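Local coordinates for cleavage stimulation factor 77 (Encephalitozoon cuniculi, PDB 2UY1), which probably binds mRNA and serves, as in other CstF-77 proteins, as an all-helical HAT-repeat scaffold of the pre-mRNA 3'-end processing machinery, at residues H292-Y295 / V296-R300; L285-L288 / R289-L293; S171-N174 / A175-I179; E258-V261 / Y262-K266. One frame throughout, in Å; residues are numbered along the deposited sequence.

Contact 1 (H292-Y295 / V296-R300)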
loop_
_atom_site.group_PDB
_atom_site.type_symbol
_atom_site.label_atom_id
_atom_site.label_comp_id
_atom_site.label_asym_id
_atom_site.label_seq_id
_atom_site.Cartn_x
_atom_site.Cartn_y
_atom_site.Cartn_z
ATOM N N HIS B 292 5.346 -22.371 19.383
ATOM C CA HIS B 292 5.372 -23.195 20.570
ATOM C C HIS B 292 4.271 -22.714 21.449
ATOM O O HIS B 292 3.459 -23.521 21.881
ATOM C CB HIS B 292 6.752 -23.094 21.256
ATOM C CG HIS B 292 6.913 -23.972 22.467
ATOM N ND1 HIS B 292 7.892 -24.006 23.402
ATOM C CD2 HIS B 292 6.038 -24.992 22.786
ATOM C CE1 HIS B 292 7.590 -25.035 24.268
ATOM N NE2 HIS B 292 6.467 -25.610 23.878
ATOM N N LEU B 293 4.151 -21.391 21.638
ATOM C CA LEU B 293 2.997 -20.830 22.364
ATOM C C LEU B 293 1.670 -21.261 21.775
ATOM O O LEU B 293 0.733 -21.563 22.538
ATOM C CB LEU B 293 3.031 -19.268 22.461
ATOM C CG LEU B 293 4.067 -18.670 23.429
ATOM C CD1 LEU B 293 4.265 -17.187 23.109
ATOM C CD2 LEU B 293 3.672 -18.831 24.868
ATOM N N ASN B 294 1.574 -21.248 20.428
ATOM C CA ASN B 294 0.352 -21.656 19.705
ATOM C C ASN B 294 -0.013 -23.086 19.975
ATOM O O ASN B 294 -1.209 -23.413 20.181
ATOM C CB ASN B 294 0.478 -21.529 18.173
ATOM C CG ASN B 294 -0.780 -22.020 17.435
ATOM O OD1 ASN B 294 -1.849 -21.439 17.556
ATOM N ND2 ASN B 294 -0.648 -23.083 16.673
ATOM N N TYR B 295 1.016 -23.932 19.937
ATOM C CA TYR B 295 0.904 -25.364 20.299
ATOM C C TYR B 295 0.268 -25.520 21.686
ATOM O O TYR B 295 -0.718 -26.265 21.867
ATOM C CB TYR B 295 2.281 -26.074 20.245
ATOM C CG TYR B 295 2.247 -27.501 20.823
ATOM C CD1 TYR B 295 2.138 -28.621 19.982
ATOM C CD2 TYR B 295 2.224 -27.727 22.215
ATOM C CE1 TYR B 295 2.090 -29.938 20.525
ATOM C CE2 TYR B 295 2.079 -29.052 22.739
ATOM C CZ TYR B 295 2.050 -30.130 21.896
ATOM O OH TYR B 295 1.974 -31.435 22.422
ATOM N N VAL B 296 0.831 -24.812 22.656
ATOM C CA VAL B 296 0.380 -24.894 24.024
ATOM C C VAL B 296 -1.016 -24.350 24.217
ATOM O O VAL B 296 -1.786 -24.949 24.933
ATOM C CB VAL B 296 1.392 -24.293 25.022
ATOM C CG1 VAL B 296 0.811 -24.268 26.441
ATOM C CG2 VAL B 296 2.661 -25.090 25.014
ATOM N N LEU B 297 -1.366 -23.214 23.582
ATOM C CA LEU B 297 -2.718 -22.704 23.608
ATOM C C LEU B 297 -3.688 -23.727 23.073
ATOM O O LEU B 297 -4.797 -23.914 23.592
ATOM C CB LEU B 297 -2.819 -21.427 22.715
ATOM C CG LEU B 297 -4.146 -20.668 22.657
ATOM C CD1 LEU B 297 -4.682 -20.231 24.037
ATOM C CD2 LEU B 297 -4.109 -19.439 21.657
ATOM N N LYS B 298 -3.333 -24.360 21.977
ATOM C CA LYS B 298 -4.226 -25.348 21.395
ATOM C C LYS B 298 -4.385 -26.620 22.242
ATOM O O LYS B 298 -5.485 -27.176 22.325
ATOM C CB LYS B 298 -3.787 -25.705 19.975
ATOM C CG LYS B 298 -3.877 -24.509 18.976
ATOM C CD LYS B 298 -5.259 -24.389 18.382
ATOM C CE LYS B 298 -5.433 -23.078 17.582
ATOM N NZ LYS B 298 -4.788 -21.905 18.230
ATOM N N LYS B 299 -3.281 -27.105 22.806
ATOM C CA LYS B 299 -3.292 -28.457 23.392
ATOM C C LYS B 299 -3.709 -28.416 24.878
ATOM O O LYS B 299 -4.308 -29.385 25.397
ATOM C CB LYS B 299 -1.993 -29.219 23.086
ATOM C CG LYS B 299 -1.908 -30.626 23.765
ATOM C CD LYS B 299 -1.128 -31.723 22.969
ATOM C CE LYS B 299 -1.057 -33.073 23.743
ATOM N NZ LYS B 299 -1.639 -33.007 25.149
ATOM N N ARG B 300 -3.516 -27.252 25.508
ATOM C CA ARG B 300 -3.560 -27.084 26.963
ATOM C C ARG B 300 -4.427 -25.926 27.447
ATOM O O ARG B 300 -4.892 -25.927 28.591
ATOM C CB ARG B 300 -2.170 -26.814 27.461
ATOM C CG ARG B 300 -1.142 -27.867 27.122
ATOM C CD ARG B 300 -1.526 -29.289 27.567
ATOM N NE ARG B 300 -0.381 -30.207 27.422
ATOM C CZ ARG B 300 -0.453 -31.530 27.566
ATOM N NH1 ARG B 300 -1.614 -32.112 27.841
ATOM N NH2 ARG B 300 0.629 -32.278 27.435
#
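Lys-299 packs along Tyr-295, one turn back on the same helix, and both side chains point the same way. Lys-299 CB lies over one face of the Tyr-295 ring. Its CD reaches the end of the tyrosine, 3.2 Å from Tyr-295 OH. Both first torsions are anti to the backbone N (171° and 176°), which sends the two chains off the helix side by side. Val-296 CG2 touches two rings. It meets the edge of Tyr-295 at CD2, 3.9 Å away in the ring plane, and comes obliquely to His-292 NE2 at 4.0 Å. On another side Lys-298 bends at chi2 and chi4 to curl back, and its NZ donates to Asn-294 OD1 at 3.1 Å, tilted from the amide carbonyl plane. These are mostly i to i+4 contacts in the later turns of helix 282-300 of the HAT-repeat array. Backbone bonds such as Val-296 N to His-292 O, 3.0 Å, run underneath.

The polar ends have further partners. Tyr-295 OH bonds Asp-257 and His-292 NE2 bonds Glu-259, both earlier in the chain. The Asn-294 bond is consistent with steadying the Lys-298 ammonium, whose stronger partners are backbone atoms of another protein chain.

Contact 2 (L285-L288 / R289-L293)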
loop_
_atom_site.group_PDB
_atom_site.type_symbol
_atom_site.label_atom_id
_atom_site.label_comp_id
_atom_site.label_asym_id
_atom_site.label_seq_id
_atom_site.Cartn_x
_atom_site.Cartn_y
_atom_site.Cartn_z
ATOM N N LEU B 285 14.212 -18.255 16.218
ATOM C CA LEU B 285 13.951 -18.376 17.641
ATOM C C LEU B 285 12.645 -17.702 18.050
ATOM O O LEU B 285 11.893 -18.264 18.862
ATOM C CB LEU B 285 15.181 -17.941 18.494
ATOM C CG LEU B 285 16.489 -18.790 18.237
ATOM C CD1 LEU B 285 17.751 -18.089 18.815
ATOM C CD2 LEU B 285 16.398 -20.255 18.733
ATOM N N ASP B 286 12.367 -16.519 17.498
ATOM C CA ASP B 286 11.092 -15.845 17.744
ATOM C C ASP B 286 9.985 -16.626 17.063
ATOM O O ASP B 286 8.970 -16.807 17.667
ATOM C CB ASP B 286 11.088 -14.408 17.245
ATOM C CG ASP B 286 11.869 -13.442 18.161
ATOM O OD1 ASP B 286 12.040 -13.713 19.384
ATOM O OD2 ASP B 286 12.275 -12.370 17.634
ATOM N N LEU B 287 10.180 -17.098 15.815
ATOM C CA LEU B 287 9.123 -17.909 15.195
ATOM C C LEU B 287 8.876 -19.256 15.874
ATOM O O LEU B 287 7.756 -19.786 15.812
ATOM C CB LEU B 287 9.289 -18.062 13.684
ATOM C CG LEU B 287 7.990 -18.124 12.844
ATOM C CD1 LEU B 287 6.940 -17.001 13.078
ATOM C CD2 LEU B 287 8.369 -18.159 11.414
ATOM N N LEU B 288 9.891 -19.801 16.554
ATOM C CA LEU B 288 9.704 -21.025 17.325
ATOM C C LEU B 288 8.860 -20.765 18.562
ATOM O O LEU B 288 7.960 -21.540 18.870
ATOM C CB LEU B 288 11.064 -21.611 17.777
ATOM C CG LEU B 288 11.861 -22.304 16.698
ATOM C CD1 LEU B 288 13.270 -22.519 17.235
ATOM C CD2 LEU B 288 11.125 -23.574 16.324
ATOM N N ARG B 289 9.162 -19.673 19.260
ATOM C CA ARG B 289 8.438 -19.292 20.457
ATOM C C ARG B 289 6.976 -19.061 20.224
ATOM O O ARG B 289 6.121 -19.583 20.941
ATOM C CB ARG B 289 9.038 -18.022 21.030
ATOM C CG ARG B 289 10.359 -18.242 21.704
ATOM C CD ARG B 289 10.975 -16.918 22.097
ATOM N NE ARG B 289 12.345 -16.782 21.611
ATOM C CZ ARG B 289 13.415 -16.550 22.372
ATOM N NH1 ARG B 289 13.295 -16.436 23.686
ATOM N NH2 ARG B 289 14.618 -16.437 21.812
ATOM N N ILE B 290 6.683 -18.264 19.201
ATOM C CA ILE B 290 5.341 -17.997 18.791
ATOM C C ILE B 290 4.607 -19.332 18.478
ATOM O O ILE B 290 3.510 -19.571 18.963
ATOM C CB ILE B 290 5.358 -16.980 17.574
ATOM C CG1 ILE B 290 5.480 -15.555 18.109
ATOM C CG2 ILE B 290 4.100 -17.199 16.651
ATOM C CD1 ILE B 290 5.966 -14.544 17.017
ATOM N N ASN B 291 5.242 -20.205 17.699
ATOM C CA ASN B 291 4.625 -21.455 17.292
ATOM C C ASN B 291 4.462 -22.494 18.398
ATOM O O ASN B 291 3.484 -23.263 18.418
ATOM C CB ASN B 291 5.243 -21.979 15.990
ATOM C CG ASN B 291 4.573 -21.299 14.726
ATOM O OD1 ASN B 291 3.409 -21.525 14.435
ATOM N ND2 ASN B 291 5.304 -20.445 14.063
ATOM N N HIS B 292 5.346 -22.371 19.383
ATOM C CA HIS B 292 5.372 -23.195 20.570
ATOM C C HIS B 292 4.271 -22.714 21.449
ATOM O O HIS B 292 3.459 -23.521 21.881
ATOM C CB HIS B 292 6.752 -23.094 21.256
ATOM C CG HIS B 292 6.913 -23.972 22.467
ATOM N ND1 HIS B 292 7.892 -24.006 23.402
ATOM C CD2 HIS B 292 6.038 -24.992 22.786
ATOM C CE1 HIS B 292 7.590 -25.035 24.268
ATOM N NE2 HIS B 292 6.467 -25.610 23.878
ATOM N N LEU B 293 4.151 -21.391 21.638
ATOM C CA LEU B 293 2.997 -20.830 22.364
ATOM C C LEU B 293 1.670 -21.261 21.775
ATOM O O LEU B 293 0.733 -21.563 22.538
ATOM C CB LEU B 293 3.031 -19.268 22.461
ATOM C CG LEU B 293 4.067 -18.670 23.429
ATOM C CD1 LEU B 293 4.265 -17.187 23.109
ATOM C CD2 LEU B 293 3.672 -18.831 24.868
#
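Leu-285 O takes two bonds from Arg-289, one turn on. The backbone N donates at 3.1 Å. The side-chain NE of Arg-289 comes to the same Leu-285 O at 3.2 Å, from the opposite face of the carbonyl plane and well above it. This is an early part of helix 282-300 in the HAT-repeat array of the Suf family. The arginine chain bends at chi3 (-128°), which turns NE back to the carbonyl. Asp-286 OD1 lies 3.8 Å from Arg-289 NE, a long salt bridge. That oxygen sits well out of the guanidinium plane, so charge alone links the pair. Its hydrogen bond goes instead to the backbone N of Gly-318.

A second doubly held carbonyl follows. Leu-287 O accepts from Asn-291 N and from Asn-291 ND2, again from opposite faces. The oxygen lies in the plane of the Asn-291 amide. ND2 also donates to Phe-446 O, so the amide ties this helix to the end of helix 434-446. Hydrophobic side chains cover the flanks: Leu-288 rests on Leu-265, and Ile-290 on His-320 and Phe-448. The Leu-287 side chain runs alongside Asn-291, with Leu-287 CG 3.8 Å from Asn-291 ND2.

Contact 3 (S171-N174 / A175-I179)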
loop_
_atom_site.group_PDB
_atom_site.type_symbol
_atom_site.label_atom_id
_atom_site.label_comp_id
_atom_site.label_asym_id
_atom_site.label_seq_id
_atom_site.Cartn_x
_atom_site.Cartn_y
_atom_site.Cartn_z
ATOM N N SER B 171 7.513 -31.145 -11.867
ATOM C CA SER B 171 7.052 -30.037 -11.018
ATOM C C SER B 171 8.129 -29.482 -10.149
ATOM O O SER B 171 9.222 -29.462 -10.584
ATOM C CB SER B 171 6.038 -30.542 -10.073
ATOM O OG SER B 171 6.647 -31.502 -9.321
ATOM N N VAL B 172 7.824 -28.918 -8.977
ATOM C CA VAL B 172 7.167 -29.493 -7.808
ATOM C C VAL B 172 5.698 -29.074 -7.887
ATOM O O VAL B 172 4.830 -29.681 -7.335
ATOM C CB VAL B 172 7.804 -28.883 -6.516
ATOM C CG1 VAL B 172 6.846 -28.678 -5.429
ATOM C CG2 VAL B 172 8.991 -29.650 -6.037
ATOM N N LYS B 173 5.460 -28.020 -8.631
ATOM C CA LYS B 173 4.160 -27.413 -8.787
ATOM C C LYS B 173 3.243 -28.157 -9.754
ATOM O O LYS B 173 2.048 -28.084 -9.631
ATOM C CB LYS B 173 4.363 -25.979 -9.250
ATOM C CG LYS B 173 3.161 -25.301 -9.837
ATOM C CD LYS B 173 3.500 -23.934 -10.287
ATOM C CE LYS B 173 2.353 -22.964 -10.120
ATOM N NZ LYS B 173 1.036 -23.582 -10.006
ATOM N N ASN B 174 3.820 -28.869 -10.719
ATOM C CA ASN B 174 3.055 -29.794 -11.535
ATOM C C ASN B 174 2.766 -31.120 -10.908
ATOM O O ASN B 174 1.769 -31.684 -11.149
ATOM C CB ASN B 174 3.591 -29.935 -12.957
ATOM C CG ASN B 174 3.485 -28.662 -13.744
ATOM O OD1 ASN B 174 2.441 -28.109 -13.871
ATOM N ND2 ASN B 174 4.577 -28.190 -14.227
ATOM N N ALA B 175 3.648 -31.575 -10.042
ATOM C CA ALA B 175 3.349 -32.673 -9.149
ATOM C C ALA B 175 2.098 -32.449 -8.354
ATOM O O ALA B 175 1.297 -33.315 -8.281
ATOM C CB ALA B 175 4.500 -32.943 -8.255
ATOM N N ALA B 176 1.984 -31.288 -7.744
ATOM C CA ALA B 176 0.783 -30.816 -7.033
ATOM C C ALA B 176 -0.405 -30.860 -7.949
ATOM O O ALA B 176 -1.419 -31.425 -7.613
ATOM C CB ALA B 176 1.001 -29.401 -6.540
ATOM N N ARG B 177 -0.253 -30.293 -9.141
ATOM C CA ARG B 177 -1.280 -30.384 -10.183
ATOM C C ARG B 177 -1.705 -31.822 -10.519
ATOM O O ARG B 177 -2.903 -32.116 -10.614
ATOM C CB ARG B 177 -0.799 -29.662 -11.444
ATOM C CG ARG B 177 -1.070 -28.149 -11.449
ATOM C CD ARG B 177 -0.584 -27.516 -12.731
ATOM N NE ARG B 177 -0.534 -26.055 -12.636
ATOM C CZ ARG B 177 0.580 -25.321 -12.698
ATOM N NH1 ARG B 177 1.772 -25.891 -12.875
ATOM N NH2 ARG B 177 0.505 -23.996 -12.604
ATOM N N LEU B 178 -0.723 -32.711 -10.667
ATOM C CA LEU B 178 -0.981 -34.135 -10.909
ATOM C C LEU B 178 -1.798 -34.778 -9.792
ATOM O O LEU B 178 -2.817 -35.446 -10.056
ATOM C CB LEU B 178 0.324 -34.912 -11.153
ATOM C CG LEU B 178 0.288 -36.460 -11.332
ATOM C CD1 LEU B 178 -0.378 -36.856 -12.672
ATOM C CD2 LEU B 178 1.677 -37.078 -11.257
ATOM N N ILE B 179 -1.346 -34.588 -8.553
ATOM C CA ILE B 179 -2.055 -35.046 -7.372
ATOM C C ILE B 179 -3.530 -34.649 -7.390
ATOM O O ILE B 179 -4.408 -35.527 -7.252
ATOM C CB ILE B 179 -1.382 -34.549 -6.044
ATOM C CG1 ILE B 179 -0.140 -35.387 -5.732
ATOM C CG2 ILE B 179 -2.381 -34.606 -4.830
ATOM C CD1 ILE B 179 0.807 -34.761 -4.707
#
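The chain turns into helix 173-184 here, with an i to i+4 backbone bond of 3.3 Å from Ala-176 N to Val-172 O. Leu-178 N to Asn-174 O is shorter, 2.7 Å. Arg-177 and Asn-174 carry the side-chain contact. Arg-177 folds back over the preceding turn, extended from CG to NE. Asn-174 has its CG beside the backbone N (chi1 -65°), which lays the amide alongside the arginine. Arg-177 NH1 donates to Asn-174 OD1, which meets the guanidinium at its edge. The bond is modelled at 2.5 Å, too short to be taken literally, so its exact geometry is doubtful. Asn-174 ND2 donates to Gly-169 O, just before this segment.

This is the start of a helix in the HAT-repeat array, buried on one side. Helices 150-167, 193-208 and 434-446 pack there: Ala-175 touches Ile-205, Ala-176 touches Leu-436, and Leu-178 touches Ile-163. Lys-173 CG approaches Arg-177 NH1 to 3.4 Å. Lys-173 NZ is modelled over one face of the Arg-177 guanidinium, only 2.7 Å from Arg-177 NH2. Both are donors of like charge, so the exact placing of both tips is doubtful.

Contact 4 (E258-V261 / Y262-K266)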
loop_
_atom_site.group_PDB
_atom_site.type_symbol
_atom_site.label_atom_id
_atom_site.label_comp_id
_atom_site.label_asym_id
_atom_site.label_seq_id
_atom_site.Cartn_x
_atom_site.Cartn_y
_atom_site.Cartn_z
ATOM N N GLU B 258 3.858 -33.260 18.853
ATOM C CA GLU B 258 5.231 -33.486 19.361
ATOM C C GLU B 258 5.902 -32.198 19.894
ATOM O O GLU B 258 6.701 -31.568 19.156
ATOM C CB GLU B 258 6.079 -34.101 18.266
ATOM C CG GLU B 258 5.722 -35.517 17.895
ATOM C CD GLU B 258 6.087 -36.554 18.990
ATOM O OE1 GLU B 258 7.132 -36.365 19.698
ATOM O OE2 GLU B 258 5.319 -37.534 19.120
ATOM N N GLU B 259 5.619 -31.840 21.165
ATOM C CA GLU B 259 6.074 -30.568 21.792
ATOM C C GLU B 259 7.587 -30.434 21.821
ATOM O O GLU B 259 8.129 -29.323 21.939
ATOM C CB GLU B 259 5.505 -30.413 23.222
ATOM C CG GLU B 259 5.476 -28.976 23.719
ATOM C CD GLU B 259 4.831 -28.734 25.074
ATOM O OE1 GLU B 259 4.078 -29.586 25.605
ATOM O OE2 GLU B 259 5.052 -27.623 25.616
ATOM N N ALA B 260 8.287 -31.567 21.718
ATOM C CA ALA B 260 9.770 -31.578 21.843
ATOM C C ALA B 260 10.476 -30.812 20.742
ATOM O O ALA B 260 11.633 -30.358 20.913
ATOM C CB ALA B 260 10.331 -33.027 21.906
ATOM N N VAL B 261 9.794 -30.668 19.607
ATOM C CA VAL B 261 10.412 -30.016 18.445
ATOM C C VAL B 261 10.785 -28.563 18.697
ATOM O O VAL B 261 11.822 -28.079 18.222
ATOM C CB VAL B 261 9.621 -30.262 17.085
ATOM C CG1 VAL B 261 9.322 -31.785 16.927
ATOM C CG2 VAL B 261 8.369 -29.410 16.984
ATOM N N TYR B 262 9.977 -27.887 19.497
ATOM C CA TYR B 262 10.194 -26.491 19.785
ATOM C C TYR B 262 11.487 -26.286 20.564
ATOM O O TYR B 262 12.315 -25.449 20.165
ATOM C CB TYR B 262 8.983 -25.926 20.505
ATOM C CG TYR B 262 7.694 -26.204 19.731
ATOM C CD1 TYR B 262 7.482 -25.619 18.480
ATOM C CD2 TYR B 262 6.696 -27.039 20.253
ATOM C CE1 TYR B 262 6.311 -25.895 17.737
ATOM C CE2 TYR B 262 5.508 -27.307 19.532
ATOM C CZ TYR B 262 5.340 -26.716 18.290
ATOM O OH TYR B 262 4.219 -26.936 17.579
ATOM N N GLY B 263 11.685 -27.076 21.633
ATOM C CA GLY B 263 12.916 -26.982 22.440
ATOM C C GLY B 263 14.108 -27.454 21.646
ATOM O O GLY B 263 15.176 -26.855 21.717
ATOM N N ASP B 264 13.954 -28.567 20.925
ATOM C CA ASP B 264 15.069 -29.150 20.158
ATOM C C ASP B 264 15.593 -28.191 19.091
ATOM O O ASP B 264 16.801 -28.034 18.915
ATOM C CB ASP B 264 14.671 -30.474 19.478
ATOM C CG ASP B 264 14.492 -31.643 20.469
ATOM O OD1 ASP B 264 14.671 -31.492 21.727
ATOM O OD2 ASP B 264 14.139 -32.724 19.948
ATOM N N LEU B 265 14.673 -27.586 18.344
ATOM C CA LEU B 265 15.039 -26.572 17.340
ATOM C C LEU B 265 15.588 -25.265 17.917
ATOM O O LEU B 265 16.370 -24.586 17.280
ATOM C CB LEU B 265 13.855 -26.304 16.399
ATOM C CG LEU B 265 14.129 -26.776 14.966
ATOM C CD1 LEU B 265 14.872 -28.088 14.950
ATOM C CD2 LEU B 265 12.851 -26.833 14.143
ATOM N N LYS B 266 15.158 -24.904 19.104
ATOM C CA LYS B 266 15.735 -23.775 19.782
ATOM C C LYS B 266 17.211 -24.045 20.054
ATOM O O LYS B 266 18.054 -23.299 19.605
ATOM C CB LYS B 266 14.974 -23.439 21.072
ATOM C CG LYS B 266 15.715 -22.445 21.978
ATOM C CD LYS B 266 15.061 -22.311 23.379
ATOM C CE LYS B 266 15.265 -23.543 24.292
ATOM N NZ LYS B 266 14.445 -23.324 25.538
HETATM O O HOH W 1 9.680 -28.077 23.440
#
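The Tyr-262 ring has Val-261 CG2 over the centre of one face, 4.0 Å from the ring centroid and 5° off the ring normal. This is a CH-pi contact between neighbours in sequence. The valine chi1 of -49° sets CG1 anti to the carbonyl carbon and leaves CG2 between the backbone N and that carbon, facing the ring. On the opposite face of Tyr-262 lies the imidazole of His-292, nearly parallel at about 15° and displaced from the ring centre. The ring of Tyr-295 also meets Tyr-262, at a steep tilt. Glu-259 O approaches the ring obliquely, 3.2 Å from Tyr-262 CD2.

The same carbonyl is only loosely bonded to the backbone. Tyr-262 N makes a weak bond to Glu-259 O, at 3.4 Å. Gly-263 N stays 4.2 Å from Glu-259 O, and a water bridges them. The water donates to Glu-259 O, modelled at a doubtfully short 2.5 Å, and accepts from Gly-263 N at 2.9 Å. Direct i to i+4 bonding follows with Asp-264 N to Ala-260 O, 2.9 Å. The Asp-264 carboxylate forms a salt bridge with Arg-267, further along the helix.

The Glu-259 chain is extended beyond CG toward its partner His-292. Glu-259 also packs on Tyr-295 and Val-296. Val-261 touches Tyr-252 and Leu-265 touches Ser-249, both of helix 247-255. Within the HAT-repeat array, helix 260-269 thus packs on both helix 247-255 and helix 282-300.

Along the chain the order is contact 3, contact 4, contact 2, contact 1. Contacts 1 and 2 are successive parts of helix 282-300, with centres about 10 Å apart and His-292 and Leu-293 in common. Contact 4 is on the preceding helix 260-269. Its centre is about 13 Å from that of contact 1 and about 10 Å from that of contact 2, and it touches both, so the three form one packed helix pair. Contact 3, on helix 173-184, lies across the chain's centre, about 31 to 33 Å from the others between centres, and touches none of them. The four thus sample two separated parts of one elongated helical array, built without strands.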